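Local structure of SnoaL-like domain-containing protein (Kribbella flavida, 4GB5) at residues L32-V36 and H37-L41. The protein is of unknown function but carries a SnoaL-like domain of the NTF2-like superfamily, whose cone-shaped fold commonly encloses a ligand pocket or active site. Numbering follows the deposited sequence.
Sequences LPRRV and HTDPL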
ATOM      1  N   LEU A  32      18.600  11.908  -3.848  1.00 12.43           N
ATOM      2  CA  LEU A  32      17.950  10.667  -3.408  1.00 10.51           C
ATOM      3  C   LEU A  32      18.425   9.458  -4.231  1.00 12.49           C
ATOM      4  O   LEU A  32      18.664   8.387  -3.636  1.00 14.15           O
ATOM      5  CB  LEU A  32      16.449  10.825  -3.421  1.00 16.64           C
ATOM      6  CG  LEU A  32      15.603  10.050  -2.442  1.00 25.58           C
ATOM      7  CD1 LEU A  32      16.250   9.901  -1.054  1.00 21.36           C
ATOM      8  CD2 LEU A  32      14.263  10.780  -2.364  1.00 18.35           C
ATOM      9  N   PRO A  33      18.550   9.573  -5.584  1.00  9.64           N
ATOM     10  CA  PRO A  33      18.994   8.350  -6.283  1.00  9.32           C
ATOM     11  C   PRO A  33      20.329   7.813  -5.784  1.00 13.13           C
ATOM     12  O   PRO A  33      20.492   6.583  -5.824  1.00 14.25           O
ATOM     13  CB  PRO A  33      19.068   8.778  -7.739  1.00 11.51           C
ATOM     14  CG  PRO A  33      18.006   9.869  -7.840  1.00 12.95           C
ATOM     15  CD  PRO A  33      18.092  10.607  -6.547  1.00  9.92           C
ATOM     16  N   ARG A  34      21.238   8.664  -5.325  1.00 12.21           N
ATOM     17  CA  ARG A  34      22.487   8.160  -4.786  1.00 13.88           C
ATOM     18  C   ARG A  34      22.329   7.409  -3.476  1.00 12.27           C
ATOM     19  O   ARG A  34      23.142   6.564  -3.141  1.00 14.40           O
ATOM     20  CB  ARG A  34      23.472   9.312  -4.579  1.00 20.99           C
ATOM     21  CG  ARG A  34      23.718  10.112  -5.807  1.00 22.31           C
ATOM     22  CD  ARG A  34      25.024   9.732  -6.470  1.00 33.97           C
ATOM     23  NE  ARG A  34      25.012  10.096  -7.886  1.00 34.68           N
ATOM     24  CZ  ARG A  34      25.677   9.453  -8.839  1.00 35.52           C
ATOM     25  NH1 ARG A  34      26.437   8.391  -8.552  1.00 25.44           N
ATOM     26  NH2 ARG A  34      25.576   9.872 -10.093  1.00 38.91           N
ATOM     27  N   ARG A  35      21.285   7.760  -2.736  1.00 15.02           N
ATOM     28  CA  ARG A  35      20.976   7.097  -1.474  1.00 13.10           C
ATOM     29  C   ARG A  35      20.207   5.810  -1.666  1.00 11.23           C
ATOM     30  O   ARG A  35      20.080   4.992  -0.746  1.00 12.45           O
ATOM     31  CB  ARG A  35      20.137   8.038  -0.620  1.00 15.78           C
ATOM     32  CG  ARG A  35      20.915   9.325  -0.363  1.00 25.04           C
ATOM     33  CD  ARG A  35      20.235  10.226   0.635  1.00 28.99           C
ATOM     34  NE  ARG A  35      20.965  11.493   0.714  1.00 35.31           N
ATOM     35  CZ  ARG A  35      22.021  11.729   1.489  1.00 45.34           C
ATOM     36  NH1 ARG A  35      22.484  10.795   2.307  1.00 44.71           N
ATOM     37  NH2 ARG A  35      22.606  12.924   1.454  1.00 44.93           N
ATOM     38  N   VAL A  36      19.615   5.637  -2.845  1.00 10.79           N
ATOM     39  CA  VAL A  36      18.769   4.465  -3.134  1.00  8.18           C
ATOM     40  C   VAL A  36      19.366   3.401  -4.042  1.00  9.22           C
ATOM     41  O   VAL A  36      19.099   2.221  -3.877  1.00  9.96           O
ATOM     42  CB  VAL A  36      17.435   4.939  -3.754  1.00  8.81           C
ATOM     43  CG1 VAL A  36      16.522   3.836  -4.192  1.00  7.89           C
ATOM     44  CG2 VAL A  36      16.710   5.834  -2.749  1.00 10.67           C
ATOM     45  N   HIS A  37      20.147   3.852  -5.016  1.00 11.96           N
ATOM     46  CA  HIS A  37      20.651   3.000  -6.104  1.00  8.61           C
ATOM     47  C   HIS A  37      22.166   2.903  -6.149  1.00  9.22           C
ATOM     48  O   HIS A  37      22.904   3.798  -5.690  1.00 11.88           O
ATOM     49  CB  HIS A  37      20.170   3.609  -7.437  1.00 10.73           C
ATOM     50  CG  HIS A  37      18.680   3.535  -7.624  1.00  9.05           C
ATOM     51  ND1 HIS A  37      18.020   2.329  -7.729  1.00 10.68           N
ATOM     52  CD2 HIS A  37      17.736   4.495  -7.757  1.00 10.42           C
ATOM     53  CE1 HIS A  37      16.725   2.551  -7.863  1.00  9.00           C
ATOM     54  NE2 HIS A  37      16.523   3.854  -7.905  1.00 10.13           N
ATOM     55  N   THR A  38      22.624   1.798  -6.713  1.00 11.59           N
ATOM     56  CA  THR A  38      24.013   1.729  -7.126  1.00 11.62           C
ATOM     57  C   THR A  38      24.297   2.554  -8.398  1.00 12.30           C
ATOM     58  O   THR A  38      23.390   2.996  -9.111  1.00 11.45           O
ATOM     59  CB  THR A  38      24.413   0.268  -7.420  1.00 12.32           C
ATOM     60  OG1 THR A  38      23.557  -0.255  -8.418  1.00 10.79           O
ATOM     61  CG2 THR A  38      24.297  -0.638  -6.189  1.00 12.01           C
ATOM     62  N   ASP A  39      25.587   2.769  -8.673  1.00 10.79           N
ATOM     63  CA  ASP A  39      26.043   3.437  -9.891  1.00 12.67           C
ATOM     64  C   ASP A  39      27.137   2.551 -10.450  1.00 15.26           C
ATOM     65  O   ASP A  39      28.214   2.499  -9.873  1.00 16.44           O
ATOM     66  CB  ASP A  39      26.618   4.817  -9.573  1.00 15.52           C
ATOM     67  CG  ASP A  39      26.872   5.652 -10.811  1.00 14.66           C
ATOM     68  OD1 ASP A  39      26.645   5.145 -11.936  1.00 15.45           O
ATOM     69  OD2 ASP A  39      27.361   6.803 -10.659  1.00 20.59           O
ATOM     70  N   PRO A  40      26.885   1.881 -11.584  1.00 13.76           N
ATOM     71  CA  PRO A  40      25.677   1.962 -12.398  1.00 13.21           C
ATOM     72  C   PRO A  40      24.512   1.166 -11.846  1.00 12.16           C
ATOM     73  O   PRO A  40      24.646   0.478 -10.848  1.00 12.92           O
ATOM     74  CB  PRO A  40      26.148   1.417 -13.749  1.00 16.99           C
ATOM     75  CG  PRO A  40      27.223   0.424 -13.388  1.00 19.62           C
ATOM     76  CD  PRO A  40      27.916   1.023 -12.198  1.00 18.70           C
ATOM     77  N   LEU A  41      23.394   1.257 -12.557  1.00 15.31           N
ATOM     78  CA  LEU A  41      22.130   0.637 -12.185  1.00 17.70           C
ATOM     79  C   LEU A  41      21.613  -0.156 -13.387  1.00 14.02           C
ATOM     80  O   LEU A  41      21.648   0.330 -14.529  1.00 13.87           O
ATOM     81  CB  LEU A  41      21.110   1.750 -11.855  1.00 18.49           C
ATOM     82  CG  LEU A  41      19.656   1.393 -11.553  1.00 14.53           C
ATOM     83  CD1 LEU A  41      19.640   0.478 -10.353  1.00 17.41           C
ATOM     84  CD2 LEU A  41      18.802   2.567 -11.275  1.00 16.26           C
TER
HETATM   85  O   HOH W   1      26.605   8.487 -12.627  1.00 20.26           O
HETATM   86  O   HOH W   2      24.967   5.389  -5.033  1.00 21.67           O
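His37 N donates to Pro33 O at 2.9 Å with an N-H...O angle of 152°, an i to i+4 bond that closes the short helix 32-36 just as His37, the first residue past it, takes up extended backbone angles. The His37 ring lies alongside Val36, and a CH-pi contact sets Val36 CG1 almost straight above the ring centre, 3.8 Å from the centroid. Val36 CG1 reaches this face because it stands anti to its own backbone N (chi1 176°), while Leu41 CD2 meets the opposite face, displaced toward the rim. Rotation of the imidazole is further fixed by a hydrogen bond from His37 ND1 to Leu134 O and by an edge-to-face contact with Tyr61 of helix 58-69. With an alanine here the ring is gone, which would probably open a gap between Val36 and Leu41 and cost Leu134 O the bond from ND1. On the exposed side, Arg34 reaches from the helix to Asp39, where the chain begins to turn: the Arg34 chain bends at chi2 and brings NH1 to 2.8 Å from Asp39 OD2. In this salt bridge Asp39 OD2 lies close to the guanidinium plane, but NH1 approaches it from the anti side and well out of the carboxylate plane, the two planes being turned 60° apart. One water accepts from Arg34 NH2 and donates to Asp39 OD2, at 2.7 Å from that oxygen, giving the pair a second, indirect link; Asp39 OD1 takes the backbone N of Leu58. A second water donates to both Arg34 O and His37 O, joining the end of the helix to the strand. Beyond it, the chain turns at Asp39 and a cis peptide before Pro40. The arrangement is a helix-to-strand junction in an NTF2-like alpha+beta fold, leading from helix 32-36 toward strand 41-44 of the curved mixed sheet.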